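Local structure of putative aminooxidase (Propionibacterium acnes, 2BA9) at residues 132-146 / 172-184. The protein is an FAD-containing fatty acid isomerase that produces conjugated linoleic acid and belongs to the flavin-containing amine oxidoreductase family. Sequence-based numbering, arbitrary orientation.
Sequences GHYNKVHEDLMLPFD and HFDNVPAAYVLKY. With NA (sodium ion), chain B.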
loop_
_atom_site.group_PDB
_atom_site.type_symbol
_atom_site.label_atom_id
_atom_site.label_comp_id
_atom_site.label_asym_id
_atom_site.label_seq_id
_atom_site.Cartn_x
_atom_site.Cartn_y
_atom_site.Cartn_z
ATOM N N GLY A 132 -8.310 -1.556 9.712
ATOM C CA GLY A 132 -8.061 -0.410 10.590
ATOM C C GLY A 132 -7.530 -0.850 11.944
ATOM O O GLY A 132 -7.318 -2.046 12.169
ATOM N N HIS A 133 -7.305 0.120 12.829
ATOM C CA HIS A 133 -6.682 -0.126 14.133
ATOM C C HIS A 133 -7.512 0.407 15.314
ATOM O O HIS A 133 -7.059 0.368 16.468
ATOM C CB HIS A 133 -5.263 0.486 14.161
ATOM C CG HIS A 133 -4.377 0.023 13.039
ATOM N ND1 HIS A 133 -3.293 -0.808 13.235
ATOM C CD2 HIS A 133 -4.409 0.285 11.713
ATOM C CE1 HIS A 133 -2.700 -1.040 12.080
ATOM N NE2 HIS A 133 -3.364 -0.396 11.136
ATOM N N TYR A 134 -8.732 0.870 15.023
ATOM C CA TYR A 134 -9.640 1.461 16.021
ATOM C C TYR A 134 -10.131 0.414 17.026
ATOM O O TYR A 134 -10.482 0.750 18.167
ATOM C CB TYR A 134 -10.827 2.204 15.345
ATOM C CG TYR A 134 -11.530 1.451 14.227
ATOM C CD1 TYR A 134 -12.538 0.568 14.516
ATOM C CD2 TYR A 134 -11.167 1.620 12.882
ATOM C CE1 TYR A 134 -13.183 -0.133 13.531
ATOM C CE2 TYR A 134 -11.813 0.913 11.867
ATOM C CZ TYR A 134 -12.823 0.034 12.210
ATOM O OH TYR A 134 -13.501 -0.700 11.279
ATOM N N ASN A 135 -10.154 -0.847 16.596
ATOM C CA ASN A 135 -10.282 -1.967 17.515
ATOM C C ASN A 135 -8.875 -2.326 17.997
ATOM O O ASN A 135 -8.060 -2.860 17.233
ATOM C CB ASN A 135 -10.964 -3.170 16.853
ATOM C CG ASN A 135 -12.291 -2.805 16.172
ATOM O OD1 ASN A 135 -12.403 -2.849 14.942
ATOM N ND2 ASN A 135 -13.299 -2.459 16.970
ATOM N N LYS A 136 -8.585 -1.996 19.253
ATOM C CA LYS A 136 -7.231 -2.129 19.815
ATOM C C LYS A 136 -6.753 -3.587 19.794
ATOM O O LYS A 136 -7.413 -4.488 20.336
ATOM C CB LYS A 136 -7.211 -1.571 21.244
ATOM C CG LYS A 136 -5.825 -1.388 21.891
ATOM C CD LYS A 136 -5.974 -1.233 23.443
ATOM C CE LYS A 136 -4.633 -1.120 24.161
ATOM N NZ LYS A 136 -4.740 -1.088 25.682
ATOM N N VAL A 137 -5.598 -3.813 19.180
ATOM C CA VAL A 137 -5.073 -5.168 19.016
ATOM C C VAL A 137 -4.350 -5.638 20.275
ATOM O O VAL A 137 -3.922 -4.834 21.101
ATOM C CB VAL A 137 -4.124 -5.279 17.798
ATOM C CG1 VAL A 137 -4.836 -4.819 16.506
ATOM C CG2 VAL A 137 -2.839 -4.470 18.026
ATOM N N HIS A 138 -4.239 -6.955 20.410
ATOM C CA HIS A 138 -3.435 -7.592 21.455
ATOM C C HIS A 138 -2.042 -6.946 21.533
ATOM O O HIS A 138 -1.436 -6.673 20.499
ATOM C CB HIS A 138 -3.277 -9.082 21.127
ATOM C CG HIS A 138 -2.738 -9.900 22.259
ATOM N ND1 HIS A 138 -1.441 -9.793 22.711
ATOM C CD2 HIS A 138 -3.320 -10.858 23.017
ATOM C CE1 HIS A 138 -1.253 -10.642 23.704
ATOM N NE2 HIS A 138 -2.373 -11.307 23.899
ATOM N N GLU A 139 -1.529 -6.733 22.745
ATOM C CA GLU A 139 -0.248 -6.032 22.932
ATOM C C GLU A 139 0.903 -6.640 22.119
ATOM O O GLU A 139 1.785 -5.922 21.620
ATOM C CB GLU A 139 0.128 -5.952 24.419
ATOM C CG GLU A 139 0.508 -7.287 25.043
ATOM C CD GLU A 139 0.363 -7.308 26.550
ATOM O OE1 GLU A 139 0.379 -6.219 27.180
ATOM O OE2 GLU A 139 0.215 -8.422 27.110
ATOM N N ASP A 140 0.900 -7.960 21.988
ATOM C CA ASP A 140 1.952 -8.650 21.249
ATOM C C ASP A 140 2.045 -8.152 19.801
ATOM O O ASP A 140 3.125 -8.099 19.232
ATOM C CB ASP A 140 1.724 -10.161 21.261
ATOM C CG ASP A 140 1.854 -10.775 22.644
ATOM O OD1 ASP A 140 2.260 -10.089 23.617
ATOM O OD2 ASP A 140 1.524 -11.968 22.751
ATOM N N LEU A 141 0.905 -7.779 19.223
ATOM C CA LEU A 141 0.855 -7.323 17.824
ATOM C C LEU A 141 1.424 -5.915 17.624
ATOM O O LEU A 141 1.657 -5.476 16.489
ATOM C CB LEU A 141 -0.588 -7.385 17.310
ATOM C CG LEU A 141 -1.181 -8.797 17.196
ATOM C CD1 LEU A 141 -2.680 -8.715 17.006
ATOM C CD2 LEU A 141 -0.532 -9.550 16.059
ATOM N N MET A 142 1.647 -5.221 18.733
ATOM C CA MET A 142 2.246 -3.883 18.726
ATOM C C MET A 142 3.781 -3.912 18.622
ATOM O O MET A 142 4.417 -2.872 18.413
ATOM C CB MET A 142 1.814 -3.145 19.989
ATOM C CG MET A 142 0.307 -3.037 20.137
ATOM S SD MET A 142 -0.181 -1.959 21.477
ATOM C CE MET A 142 -1.970 -2.224 21.501
ATOM N N LEU A 143 4.354 -5.110 18.765
ATOM C CA LEU A 143 5.787 -5.341 18.654
ATOM C C LEU A 143 6.213 -5.487 17.191
ATOM O O LEU A 143 5.403 -5.870 16.353
ATOM C CB LEU A 143 6.162 -6.632 19.386
ATOM C CG LEU A 143 6.085 -6.619 20.903
ATOM C CD1 LEU A 143 6.247 -8.042 21.508
ATOM C CD2 LEU A 143 7.156 -5.640 21.431
ATOM N N PRO A 144 7.506 -5.209 16.882
ATOM C CA PRO A 144 7.981 -5.531 15.534
ATOM C C PRO A 144 7.724 -7.014 15.219
ATOM O O PRO A 144 7.757 -7.864 16.130
ATOM C CB PRO A 144 9.474 -5.201 15.587
ATOM C CG PRO A 144 9.631 -4.247 16.729
ATOM C CD PRO A 144 8.569 -4.615 17.715
ATOM N N PHE A 145 7.441 -7.306 13.947
ATOM C CA PHE A 145 7.000 -8.648 13.541
ATOM C C PHE A 145 7.900 -9.779 14.021
ATOM O O PHE A 145 7.385 -10.799 14.472
ATOM C CB PHE A 145 6.814 -8.732 12.026
ATOM C CG PHE A 145 6.034 -9.956 11.561
ATOM C CD1 PHE A 145 4.733 -10.165 11.971
ATOM C CD2 PHE A 145 6.594 -10.854 10.654
ATOM C CE1 PHE A 145 4.013 -11.282 11.541
ATOM C CE2 PHE A 145 5.877 -11.966 10.208
ATOM C CZ PHE A 145 4.586 -12.173 10.653
ATOM N N ASP A 146 9.221 -9.606 13.938
ATOM C CA ASP A 146 10.150 -10.658 14.378
ATOM C C ASP A 146 10.060 -10.891 15.872
ATOM O O ASP A 146 10.183 -12.035 16.325
ATOM C CB ASP A 146 11.610 -10.333 14.030
ATOM C CG ASP A 146 11.951 -10.596 12.575
ATOM O OD1 ASP A 146 11.375 -11.530 11.958
ATOM O OD2 ASP A 146 12.817 -9.857 12.054
ATOM N N HIS A 172 10.864 -3.803 6.942
ATOM C CA HIS A 172 11.572 -4.927 7.519
ATOM C C HIS A 172 11.010 -5.346 8.876
ATOM O O HIS A 172 10.650 -4.510 9.691
ATOM C CB HIS A 172 13.071 -4.611 7.589
ATOM C CG HIS A 172 13.698 -4.431 6.240
ATOM N ND1 HIS A 172 13.495 -3.310 5.469
ATOM C CD2 HIS A 172 14.497 -5.246 5.515
ATOM C CE1 HIS A 172 14.158 -3.434 4.332
ATOM N NE2 HIS A 172 14.775 -4.602 4.334
ATOM N N PHE A 173 10.952 -6.661 9.083
ATOM C CA PHE A 173 10.344 -7.269 10.263
ATOM C C PHE A 173 11.078 -6.979 11.580
ATOM O O PHE A 173 10.510 -7.158 12.666
ATOM C CB PHE A 173 10.244 -8.790 10.075
ATOM C CG PHE A 173 9.245 -9.238 9.022
ATOM C CD1 PHE A 173 9.366 -10.505 8.453
ATOM C CD2 PHE A 173 8.172 -8.430 8.610
ATOM C CE1 PHE A 173 8.460 -10.955 7.488
ATOM C CE2 PHE A 173 7.257 -8.889 7.645
ATOM C CZ PHE A 173 7.403 -10.141 7.086
ATOM N N ASP A 174 12.332 -6.548 11.494
ATOM C CA ASP A 174 13.080 -6.139 12.684
ATOM C C ASP A 174 12.474 -4.888 13.371
ATOM O O ASP A 174 12.742 -4.636 14.542
ATOM C CB ASP A 174 14.558 -5.898 12.335
ATOM C CG ASP A 174 14.752 -4.725 11.368
ATOM O OD1 ASP A 174 14.802 -4.978 10.143
ATOM O OD2 ASP A 174 14.855 -3.564 11.832
ATOM N N ASN A 175 11.668 -4.116 12.633
ATOM C CA ASN A 175 11.063 -2.901 13.165
ATOM C C ASN A 175 9.566 -2.673 12.864
ATOM O O ASN A 175 8.869 -2.100 13.684
ATOM C CB ASN A 175 11.875 -1.692 12.705
ATOM C CG ASN A 175 11.848 -1.509 11.209
ATOM O OD1 ASN A 175 11.024 -0.775 10.698
ATOM N ND2 ASN A 175 12.743 -2.178 10.502
ATOM N N VAL A 176 9.057 -3.106 11.716
ATOM C CA VAL A 176 7.641 -2.841 11.371
ATOM C C VAL A 176 6.709 -3.642 12.276
ATOM O O VAL A 176 6.827 -4.867 12.344
ATOM C CB VAL A 176 7.322 -3.186 9.916
ATOM C CG1 VAL A 176 5.800 -3.222 9.684
ATOM C CG2 VAL A 176 7.988 -2.215 8.975
ATOM N N PRO A 177 5.785 -2.962 12.983
ATOM C CA PRO A 177 4.899 -3.657 13.925
ATOM C C PRO A 177 4.013 -4.769 13.342
ATOM O O PRO A 177 3.474 -4.622 12.228
ATOM C CB PRO A 177 4.017 -2.520 14.473
ATOM C CG PRO A 177 4.823 -1.278 14.278
ATOM C CD PRO A 177 5.559 -1.499 13.003
ATOM N N ALA A 178 3.827 -5.837 14.132
ATOM C CA ALA A 178 3.057 -7.027 13.719
ATOM C C ALA A 178 1.661 -6.709 13.162
ATOM O O ALA A 178 1.213 -7.347 12.203
ATOM C CB ALA A 178 2.943 -8.019 14.882
ATOM N N ALA A 179 0.998 -5.721 13.754
ATOM C CA ALA A 179 -0.376 -5.325 13.371
ATOM C C ALA A 179 -0.532 -4.955 11.891
ATOM O O ALA A 179 -1.563 -5.224 11.271
ATOM C CB ALA A 179 -0.824 -4.163 14.214
ATOM N N TYR A 180 0.470 -4.300 11.333
ATOM C CA TYR A 180 0.439 -3.984 9.912
ATOM C C TYR A 180 0.563 -5.266 9.093
ATOM O O TYR A 180 -0.219 -5.494 8.174
ATOM C CB TYR A 180 1.553 -2.994 9.550
ATOM C CG TYR A 180 1.405 -1.655 10.225
ATOM C CD1 TYR A 180 0.345 -0.805 9.907
ATOM C CD2 TYR A 180 2.323 -1.233 11.178
ATOM C CE1 TYR A 180 0.199 0.428 10.523
ATOM C CE2 TYR A 180 2.196 0.007 11.799
ATOM C CZ TYR A 180 1.129 0.836 11.477
ATOM O OH TYR A 180 1.009 2.074 12.104
ATOM N N VAL A 181 1.516 -6.117 9.460
ATOM C CA VAL A 181 1.842 -7.300 8.654
ATOM C C VAL A 181 0.618 -8.194 8.529
ATOM O O VAL A 181 0.253 -8.600 7.420
ATOM C CB VAL A 181 3.010 -8.126 9.262
ATOM C CG1 VAL A 181 3.284 -9.413 8.412
ATOM C CG2 VAL A 181 4.285 -7.236 9.428
ATOM N N LEU A 182 -0.010 -8.458 9.681
ATOM C CA LEU A 182 -1.058 -9.459 9.801
ATOM C C LEU A 182 -2.459 -8.967 9.381
ATOM O O LEU A 182 -3.363 -9.783 9.154
ATOM C CB LEU A 182 -1.042 -10.048 11.215
ATOM C CG LEU A 182 0.224 -10.892 11.479
ATOM C CD1 LEU A 182 0.454 -11.157 12.962
ATOM C CD2 LEU A 182 0.143 -12.213 10.694
ATOM N N LYS A 183 -2.623 -7.649 9.252
ATOM C CA LYS A 183 -3.824 -7.054 8.649
ATOM C C LYS A 183 -3.797 -7.147 7.120
ATOM O O LYS A 183 -4.846 -7.299 6.495
ATOM C CB LYS A 183 -4.026 -5.596 9.112
ATOM C CG LYS A 183 -4.543 -5.510 10.549
ATOM C CD LYS A 183 -4.771 -4.084 11.044
ATOM C CE LYS A 183 -5.075 -4.082 12.530
ATOM N NZ LYS A 183 -6.277 -4.915 12.900
ATOM N N TYR A 184 -2.609 -7.056 6.528
ATOM C CA TYR A 184 -2.392 -7.360 5.108
ATOM C C TYR A 184 -2.264 -8.868 4.898
ATOM O O TYR A 184 -3.172 -9.519 4.341
ATOM C CB TYR A 184 -1.149 -6.602 4.605
ATOM C CG TYR A 184 -0.475 -7.122 3.345
ATOM C CD1 TYR A 184 -1.204 -7.726 2.320
ATOM C CD2 TYR A 184 0.901 -6.976 3.171
ATOM C CE1 TYR A 184 -0.582 -8.201 1.198
ATOM C CE2 TYR A 184 1.532 -7.431 2.035
ATOM C CZ TYR A 184 0.788 -8.039 1.045
ATOM O OH TYR A 184 1.392 -8.509 -0.099
HETATM NA NA NA B . -7.234 -7.587 5.787
HETATM O O HOH W 1 -7.707 -3.998 14.828
HETATM O O HOH W 2 -5.943 -8.900 4.343
HETATM O O HOH W 3 -7.769 -5.970 7.493
HETATM O O HOH W 4 -7.197 -9.205 7.163
#
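Four backbone hydrogen bonds join L141–D146 to F173–A179, where P144 and P177, each the N-cap of a helix, form a single bridge. A178 N gives L143 O the shortest, 2.7 Å, and F145 N answers to V176 O. A179 N meets a lone pair of L141 O in the carbonyl plane, while D146 N comes to F173 O from above the carbonyl plane of F173, at 3.0 Å. The first two amides of helix 178-184, those of A178 and A179, thus find acceptors in the loop that holds L141 and L143.

Aromatic packing centres on F145. With CG anti to the backbone N (chi1 -165°), its side chain runs alongside that of F173, pointing the same way, and the rings pack edge-to-face, F145 CD2 over the middle of the F173 face; the planes meet at 56°. V181 CG1 covers a face of F145, 3.8 Å from the centroid, while L182 CD1 lies at the rim and also touches L141 CD2 at 3.6 Å.

K183 lays CE over one face of the H133 imidazole, and its bend at chi4 (-58°) brings NZ to water 1, which N135 O also holds; A130 O is a further acceptor. K183 O binds a sodium ion at 2.5 Å, a site shared with E410.

The loop and the start of helix 145-151 pack along helix 178-184, a buried junction whose Y180 side chain lies about 11 Å from the bound FAD, with F148 of helix 145-151 and W161 of helix 158-161 packing on L182, and Y379 of helix 376-380 against A179.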